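Local coordinates for protein BugD (Bordetella pertussis Tohama I, PDB 2F5X) that binds aspartic acid as a periplasmic solute receptor of the tripartite tricarboxylate transporter family and probably delivers such solutes for uptake, at residues A[87-92]-A[299-304]; A[176-181]-A[193-198]; A[223-226]-A[232-235]. One frame throughout, in Å; residues are numbered along the deposited sequence.

Contact 1: A[87-92]-A[299-304]; sequences APSLYK and QWAELF
The ring of Phe-304 carries Leu-90 on one face and Leu-303 of its own helix on the other. Here the loop 87-92, which follows helix 83-86, packs on the last helix, 286-306, of this periplasmic binding protein. Methyl CD2 of Leu-90 stands 3.7 Å from the ring centroid of Phe-304, only 1° off the ring normal, which makes a CH-pi contact. CD1 of Leu-90 bears on the CZ end of the same ring. Leu-303 CD2 covers the opposite face nearer the rim. CG of Phe-304 lies anti to the carbonyl carbon (chi1 -67°), which turns the ring to the loop, and the two side chains cross at about a right angle. No hydrogen bond joins the segments. The loop keeps its own turn, with Ala-87 O accepting from the backbone N of both Leu-90 and Tyr-91. Leu-90 also touches Ile-147, Val-309 and His-152, while Leu-153 of helix 150-162 packs on Phe-304. Backbone bonds from Leu-90 and Lys-92 to Gln-312 tie the chain end to this loop. Ser-89 points at the helix, its OG 3.3 Å from Ala-301 CB.

Contact 2: A[176-181]-A[193-198]; sequences PAMNDL and TTNTTQ
Helix 174-182 precedes strand 188-192 and helix 193-201 follows it directly; the two helices meet beside the aspartic acid pocket. Helix 174-182 starts at pocket residue Thr-174, and helix 193-201 starts just after pocket residue Gln-192. Met-178, present as selenomethionine, makes the contact from its side alone. Its CG is anti to the backbone N (chi1 179°), and the chain then bends at chi2 and chi3. This carries the terminal methyl across to the second helix. CE of Met-178 lies 3.8 Å from the backbone O of Asn-195. It also lies 3.9 Å from CG2 of Thr-196, and these two side chains cross at about a right angle. ND2 of Asn-195 sits near the base of the same side chain, 4.0 Å from CB of Met-178. The ND2 group is held elsewhere: it bonds Asp-191 OD2 and, weakly, Thr-174 O. Thr-196 turns its methyl to Met-178, while its OG1 is bonded to Thr-114 OG1. Within helix 193-201, Thr-193 O takes both the backbone N and OG1 of Thr-197, from opposite faces of its carbonyl plane. Thr-197 OG1 is 2.6 Å from Thr-193 O. Ile-116 and Met-189 also pack on Met-178. A single buried methyl thus meets a mixed surface of carbonyl O, amide N and the Thr-196 methyl, by van der Waals contact and without a hydrogen bond. The polar ends of Asn-195 and Thr-196 bond mainly to residues of strands 188-192 and 102-117.

Contact 3: A[223-226]-A[232-235]; sequences PTMD and GFEV
Met-225 and Phe-233 form the tight part of this contact, a Met-aromatic pair between two arms of one loop. Met-225, present as selenomethionine, lies side by side with Phe-233, and both point the same way. Its CB is 3.7 Å from CD2 of Phe-233. Its chain then bends at chi2 and chi3 and folds back over the ring. CE of Met-225 ends 4.0 Å from the centroid of the Phe-233 ring and 12° off the normal, a CH-pi contact over the face. SE of Met-225 stands farther above that face, at 5.0 Å from the centroid. Chi1 of Phe-233 (-162°) swings the ring away from its own N and alongside Met-225. Both residues are buried.

The other side is looser and polar. OD1 of Asp-226 accepts a weak bond from N of Gly-232, 3.5 Å long. The same OD1 lies 3.9 Å from OE2 of Glu-234, and the two carboxylate planes are turned 66° apart. These like charges would probably repel if both are ionised. A water bridges the backbones. It accepts from N of Asp-226 at 3.0 Å and donates to O of Phe-233 at 2.7 Å. The water stands in for a direct bond, since the N of Asp-226 and the O of Phe-233 are too far apart for one. Phe-233 is also the centre of an inverse gamma turn.

In the chain the loop connects strand 206-210 to strand 236-244. Backbone bonds link Pro-223 and Met-225 to Val-210, and Val-235 to Thr-211. Helix 150-162 covers the apolar side, with Leu-158 on Met-225 and Cys-154 and Met-157 on Phe-233. Ile-126 of helix 126-136 touches Met-225 as well.

Overall arrangement
Contact 2 is fully buried, while contacts 1 and 3 are only partly buried. Contacts 1 and 2 lie on opposite sides of the chain's centre, with centres 25 Å apart. Contact 3 comes within about 4 Å of contact 1 at the nearest atoms, yet the two do not touch. They share a neighbour, since helix 150-162 packs on both. Contacts 2 and 3 follow one another in the chain, and both fall between the segments of contact 1. Apolar side-chain contact carries contact 1 and the tight half of contact 3, each with a methyl over a phenylalanine face. Contact 2 involves no aromatic ring, and one methyl meets mostly polar atoms. Contact 3 alone adds a weak cross-segment hydrogen bond and a bridging water.

Contact 1: A[87-92]-A[299-304]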
loop_
_atom_site.group_PDB
_atom_site.type_symbol
_atom_site.label_atom_id
_atom_site.label_comp_id
_atom_site.label_asym_id
_atom_site.label_seq_id
_atom_site.Cartn_x
_atom_site.Cartn_y
_atom_site.Cartn_z
ATOM N N ALA A 87 -4.845 -7.768 6.922
ATOM C CA ALA A 87 -6.100 -7.575 7.659
ATOM C C ALA A 87 -6.712 -8.858 8.243
ATOM O O ALA A 87 -7.218 -8.823 9.365
ATOM C CB ALA A 87 -7.131 -6.797 6.810
ATOM N N PRO A 88 -6.681 -9.983 7.520
ATOM C CA PRO A 88 -7.217 -11.235 8.073
ATOM C C PRO A 88 -6.523 -11.717 9.349
ATOM O O PRO A 88 -7.119 -12.525 10.070
ATOM C CB PRO A 88 -7.020 -12.236 6.929
ATOM C CG PRO A 88 -7.025 -11.373 5.693
ATOM C CD PRO A 88 -6.231 -10.161 6.122
ATOM N N SER A 89 -5.314 -11.233 9.634
ATOM C CA SER A 89 -4.619 -11.570 10.881
ATOM C C SER A 89 -4.780 -10.488 11.942
ATOM O O SER A 89 -4.268 -10.623 13.053
ATOM C CB SER A 89 -3.127 -11.809 10.624
ATOM O OG SER A 89 -2.957 -12.893 9.733
ATOM N N LEU A 90 -5.489 -9.413 11.599
ATOM C CA LEU A 90 -5.564 -8.238 12.471
ATOM C C LEU A 90 -6.971 -7.979 12.970
ATOM O O LEU A 90 -7.169 -7.283 13.967
ATOM C CB LEU A 90 -5.052 -7.004 11.719
ATOM C CG LEU A 90 -3.555 -7.038 11.382
ATOM C CD1 LEU A 90 -3.201 -5.952 10.347
ATOM C CD2 LEU A 90 -2.710 -6.904 12.659
ATOM N N TYR A 91 -7.946 -8.520 12.252
ATOM C CA TYR A 91 -9.353 -8.384 12.609
ATOM C C TYR A 91 -9.981 -9.754 12.740
ATOM O O TYR A 91 -9.768 -10.625 11.895
ATOM C CB TYR A 91 -10.117 -7.621 11.524
ATOM C CG TYR A 91 -9.717 -6.179 11.370
ATOM C CD1 TYR A 91 -10.293 -5.194 12.168
ATOM C CD2 TYR A 91 -8.766 -5.796 10.426
ATOM C CE1 TYR A 91 -9.940 -3.861 12.030
ATOM C CE2 TYR A 91 -8.397 -4.463 10.278
ATOM C CZ TYR A 91 -8.990 -3.504 11.090
ATOM O OH TYR A 91 -8.657 -2.188 10.962
ATOM N N LYS A 92 -10.773 -9.930 13.792
ATOM C CA LYS A 92 -11.565 -11.139 13.959
ATOM C C LYS A 92 -12.484 -11.337 12.761
ATOM O O LYS A 92 -12.645 -12.457 12.279
ATOM C CB LYS A 92 -12.368 -11.083 15.259
ATOM C CG LYS A 92 -11.479 -11.089 16.490
ATOM C CD LYS A 92 -12.242 -11.449 17.743
ATOM C CE LYS A 92 -11.296 -11.664 18.908
ATOM N NZ LYS A 92 -11.992 -11.441 20.207
ATOM N N GLN A 299 2.409 -15.508 5.967
ATOM C CA GLN A 299 3.658 -14.818 6.295
ATOM C C GLN A 299 3.420 -13.698 7.308
ATOM O O GLN A 299 4.080 -13.636 8.353
ATOM C CB GLN A 299 4.339 -14.264 5.050
ATOM C CG GLN A 299 5.636 -13.523 5.351
ATOM C CD GLN A 299 6.201 -12.831 4.134
ATOM O OE1 GLN A 299 6.557 -13.485 3.161
ATOM N NE2 GLN A 299 6.294 -11.511 4.189
ATOM N N TRP A 300 2.475 -12.813 7.011
ATOM C CA TRP A 300 2.181 -11.731 7.947
ATOM C C TRP A 300 1.543 -12.229 9.243
ATOM O O TRP A 300 1.758 -11.640 10.301
ATOM C CB TRP A 300 1.346 -10.637 7.280
ATOM C CG TRP A 300 2.006 -10.088 6.044
ATOM C CD1 TRP A 300 1.480 -10.057 4.768
ATOM C CD2 TRP A 300 3.312 -9.496 5.947
ATOM N NE1 TRP A 300 2.382 -9.484 3.903
ATOM C CE2 TRP A 300 3.509 -9.126 4.596
ATOM C CE3 TRP A 300 4.346 -9.242 6.870
ATOM C CZ2 TRP A 300 4.688 -8.516 4.142
ATOM C CZ3 TRP A 300 5.522 -8.630 6.414
ATOM C CH2 TRP A 300 5.676 -8.278 5.061
ATOM N N ALA A 301 0.800 -13.335 9.171
ATOM C CA ALA A 301 0.212 -13.928 10.369
ATOM C C ALA A 301 1.300 -14.262 11.383
ATOM O O ALA A 301 1.155 -13.978 12.586
ATOM C CB ALA A 301 -0.597 -15.172 10.014
ATOM N N GLU A 302 2.390 -14.857 10.890
ATOM C CA GLU A 302 3.510 -15.240 11.747
ATOM C C GLU A 302 4.226 -14.017 12.310
ATOM O O GLU A 302 4.580 -14.006 13.481
ATOM C CB GLU A 302 4.481 -16.176 11.013
ATOM C CG GLU A 302 5.646 -16.687 11.869
ATOM C CD GLU A 302 5.229 -17.598 13.021
ATOM O OE1 GLU A 302 4.118 -18.179 12.996
ATOM O OE2 GLU A 302 6.033 -17.744 13.970
ATOM N N LEU A 303 4.415 -12.991 11.482
ATOM C CA LEU A 303 5.011 -11.730 11.929
ATOM C C LEU A 303 4.229 -11.115 13.092
ATOM O O LEU A 303 4.817 -10.745 14.111
ATOM C CB LEU A 303 5.130 -10.731 10.771
ATOM C CG LEU A 303 5.872 -9.417 11.081
ATOM C CD1 LEU A 303 6.737 -8.988 9.905
ATOM C CD2 LEU A 303 4.911 -8.291 11.468
ATOM N N PHE A 304 2.909 -11.014 12.942
ATOM C CA PHE A 304 2.078 -10.429 13.993
ATOM C C PHE A 304 2.037 -11.293 15.247
ATOM O O PHE A 304 2.068 -10.769 16.362
ATOM C CB PHE A 304 0.673 -10.113 13.487
ATOM C CG PHE A 304 0.636 -9.019 12.454
ATOM C CD1 PHE A 304 1.154 -7.753 12.732
ATOM C CD2 PHE A 304 0.083 -9.253 11.204
ATOM C CE1 PHE A 304 1.120 -6.746 11.778
ATOM C CE2 PHE A 304 0.046 -8.256 10.250
ATOM C CZ PHE A 304 0.558 -7.003 10.532
#

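Contact 2: A[176-181]-A[193-198]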
loop_
_atom_site.group_PDB
_atom_site.type_symbol
_atom_site.label_atom_id
_atom_site.label_comp_id
_atom_site.label_asym_id
_atom_site.label_seq_id
_atom_site.Cartn_x
_atom_site.Cartn_y
_atom_site.Cartn_z
ATOM N N PRO A 176 -4.069 12.233 4.022
ATOM C CA PRO A 176 -4.350 13.045 5.220
ATOM C C PRO A 176 -3.241 12.952 6.272
ATOM O O PRO A 176 -2.959 13.951 6.942
ATOM C CB PRO A 176 -5.660 12.463 5.771
ATOM C CG PRO A 176 -5.875 11.196 5.080
ATOM C CD PRO A 176 -5.134 11.248 3.771
ATOM N N ALA A 177 -2.616 11.785 6.412
ATOM C CA ALA A 177 -1.503 11.663 7.365
ATOM C C ALA A 177 -0.354 12.579 6.958
ATOM O O ALA A 177 0.205 13.285 7.798
ATOM C CB ALA A 177 -1.037 10.234 7.470
HETATM N N MSE A 178 -0.019 12.572 5.667
HETATM C CA MSE A 178 1.037 13.441 5.138
HETATM C C MSE A 178 0.740 14.920 5.381
HETATM O O MSE A 178 1.649 15.692 5.721
HETATM C CB MSE A 178 1.262 13.198 3.640
HETATM C CG MSE A 178 2.344 14.089 3.031
HETATM SE SE MSE A 178 4.142 13.756 3.731
HETATM C CE MSE A 178 4.530 12.121 2.655
ATOM N N ASN A 179 -0.525 15.307 5.208
ATOM C CA ASN A 179 -0.950 16.672 5.527
ATOM C C ASN A 179 -0.537 17.040 6.952
ATOM O O ASN A 179 0.028 18.109 7.188
ATOM C CB ASN A 179 -2.472 16.818 5.403
ATOM C CG ASN A 179 -2.957 16.837 3.968
ATOM O OD1 ASN A 179 -3.997 16.235 3.647
ATOM N ND2 ASN A 179 -2.232 17.540 3.093
ATOM N N ASP A 180 -0.831 16.155 7.898
ATOM C CA ASP A 180 -0.506 16.413 9.292
ATOM C C ASP A 180 1.002 16.386 9.536
ATOM O O ASP A 180 1.513 17.168 10.345
ATOM C CB ASP A 180 -1.222 15.434 10.223
ATOM C CG ASP A 180 -2.578 15.942 10.675
ATOM O OD1 ASP A 180 -3.036 16.994 10.176
ATOM O OD2 ASP A 180 -3.250 15.355 11.541
ATOM N N LEU A 181 1.716 15.500 8.842
ATOM C CA LEU A 181 3.170 15.440 8.991
ATOM C C LEU A 181 3.804 16.737 8.489
ATOM O O LEU A 181 4.652 17.336 9.167
ATOM C CB LEU A 181 3.742 14.230 8.243
ATOM C CG LEU A 181 5.222 13.917 8.465
ATOM C CD1 LEU A 181 5.390 13.055 9.693
ATOM C CD2 LEU A 181 5.777 13.179 7.252
ATOM N N THR A 193 6.691 5.137 -1.520
ATOM C CA THR A 193 7.335 6.130 -2.393
ATOM C C THR A 193 6.382 6.800 -3.390
ATOM O O THR A 193 6.648 7.905 -3.849
ATOM C CB THR A 193 8.555 5.536 -3.137
ATOM O OG1 THR A 193 8.151 4.391 -3.907
ATOM C CG2 THR A 193 9.585 5.000 -2.139
ATOM N N THR A 194 5.269 6.148 -3.712
ATOM C CA THR A 194 4.249 6.762 -4.574
ATOM C C THR A 194 3.560 7.931 -3.875
ATOM O O THR A 194 2.845 8.711 -4.523
ATOM C CB THR A 194 3.186 5.730 -4.958
ATOM O OG1 THR A 194 2.894 4.937 -3.802
ATOM C CG2 THR A 194 3.731 4.742 -5.998
ATOM N N ASN A 195 3.752 8.044 -2.557
ATOM C CA ASN A 195 3.272 9.211 -1.810
ATOM C C ASN A 195 4.374 10.129 -1.269
ATOM O O ASN A 195 4.147 11.340 -1.071
ATOM C CB ASN A 195 2.338 8.784 -0.667
ATOM C CG ASN A 195 1.481 9.933 -0.151
ATOM O OD1 ASN A 195 0.840 10.645 -0.933
ATOM N ND2 ASN A 195 1.468 10.120 1.168
ATOM N N THR A 196 5.561 9.575 -1.031
ATOM C CA THR A 196 6.597 10.329 -0.316
ATOM C C THR A 196 7.665 10.944 -1.210
ATOM O O THR A 196 8.360 11.858 -0.773
ATOM C CB THR A 196 7.318 9.467 0.730
ATOM O OG1 THR A 196 8.005 8.396 0.069
ATOM C CG2 THR A 196 6.343 8.803 1.682
ATOM N N THR A 197 7.823 10.437 -2.433
ATOM C CA THR A 197 8.927 10.881 -3.297
ATOM C C THR A 197 8.962 12.397 -3.434
ATOM O O THR A 197 9.995 13.023 -3.243
ATOM C CB THR A 197 8.822 10.252 -4.695
ATOM O OG1 THR A 197 8.994 8.840 -4.591
ATOM C CG2 THR A 197 9.996 10.686 -5.569
ATOM N N GLN A 198 7.803 12.938 -3.792
ATOM C CA GLN A 198 7.520 14.352 -3.957
ATOM C C GLN A 198 8.037 15.185 -2.762
ATOM O O GLN A 198 8.763 16.189 -2.923
ATOM C CB GLN A 198 5.977 14.483 -4.131
ATOM C CG GLN A 198 5.313 13.539 -5.242
ATOM C CD GLN A 198 4.807 12.150 -4.756
ATOM O OE1 GLN A 198 5.500 11.452 -4.034
ATOM N NE2 GLN A 198 3.603 11.750 -5.201
#

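Contact 3: A[223-226]-A[232-235]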
loop_
_atom_site.group_PDB
_atom_site.type_symbol
_atom_site.label_atom_id
_atom_site.label_comp_id
_atom_site.label_asym_id
_atom_site.label_seq_id
_atom_site.Cartn_x
_atom_site.Cartn_y
_atom_site.Cartn_z
ATOM N N PRO A 223 19.602 4.777 2.900
ATOM C CA PRO A 223 20.025 3.398 3.139
ATOM C C PRO A 223 18.810 2.504 3.304
ATOM O O PRO A 223 17.734 2.968 3.732
ATOM C CB PRO A 223 20.798 3.487 4.467
ATOM C CG PRO A 223 20.175 4.660 5.182
ATOM C CD PRO A 223 19.855 5.652 4.068
ATOM N N THR A 224 18.970 1.230 2.977
ATOM C CA THR A 224 17.949 0.258 3.350
ATOM C C THR A 224 17.997 0.026 4.853
ATOM O O THR A 224 19.031 0.237 5.503
ATOM C CB THR A 224 18.129 -1.089 2.634
ATOM O OG1 THR A 224 19.334 -1.716 3.090
ATOM C CG2 THR A 224 18.337 -0.897 1.137
HETATM N N MSE A 225 16.877 -0.414 5.404
HETATM C CA MSE A 225 16.853 -0.813 6.805
HETATM C C MSE A 225 17.788 -2.014 6.997
HETATM O O MSE A 225 18.481 -2.119 8.008
HETATM C CB MSE A 225 15.427 -1.129 7.248
HETATM C CG MSE A 225 14.545 0.106 7.358
HETATM SE SE MSE A 225 15.102 1.265 8.827
HETATM C CE MSE A 225 14.289 0.299 10.305
ATOM N N ASP A 226 17.818 -2.901 6.004
ATOM C CA ASP A 226 18.681 -4.085 6.039
ATOM C C ASP A 226 20.162 -3.712 6.217
ATOM O O ASP A 226 20.856 -4.291 7.067
ATOM C CB ASP A 226 18.452 -4.933 4.777
ATOM C CG ASP A 226 19.291 -6.190 4.745
ATOM O OD1 ASP A 226 19.054 -7.107 5.570
ATOM O OD2 ASP A 226 20.196 -6.365 3.904
ATOM N N GLY A 232 16.594 -8.405 7.620
ATOM C CA GLY A 232 15.280 -8.891 7.223
ATOM C C GLY A 232 14.143 -7.880 7.266
ATOM O O GLY A 232 12.971 -8.235 7.029
ATOM N N PHE A 233 14.464 -6.629 7.582
ATOM C CA PHE A 233 13.464 -5.569 7.561
ATOM C C PHE A 233 13.196 -5.192 6.110
ATOM O O PHE A 233 13.790 -4.244 5.577
ATOM C CB PHE A 233 13.929 -4.347 8.359
ATOM C CG PHE A 233 12.817 -3.409 8.745
ATOM C CD1 PHE A 233 12.460 -3.260 10.079
ATOM C CD2 PHE A 233 12.124 -2.675 7.776
ATOM C CE1 PHE A 233 11.443 -2.384 10.452
ATOM C CE2 PHE A 233 11.093 -1.807 8.132
ATOM C CZ PHE A 233 10.752 -1.659 9.475
ATOM N N GLU A 234 12.305 -5.947 5.480
ATOM C CA GLU A 234 11.993 -5.757 4.072
ATOM C C GLU A 234 10.488 -5.689 3.920
ATOM O O GLU A 234 9.766 -6.561 4.429
ATOM C CB GLU A 234 12.567 -6.912 3.238
ATOM C CG GLU A 234 14.075 -6.834 3.022
ATOM C CD GLU A 234 14.768 -8.189 3.110
ATOM O OE1 GLU A 234 14.114 -9.224 2.844
ATOM O OE2 GLU A 234 15.980 -8.219 3.434
ATOM N N VAL A 235 10.014 -4.625 3.269
ATOM C CA VAL A 235 8.591 -4.451 2.995
ATOM C C VAL A 235 8.410 -3.938 1.586
ATOM O O VAL A 235 8.859 -2.832 1.256
ATOM C CB VAL A 235 7.905 -3.410 3.927
ATOM C CG1 VAL A 235 6.380 -3.442 3.726
ATOM C CG2 VAL A 235 8.256 -3.637 5.377
HETATM O O HOH W 1 15.603 -2.945 4.023
#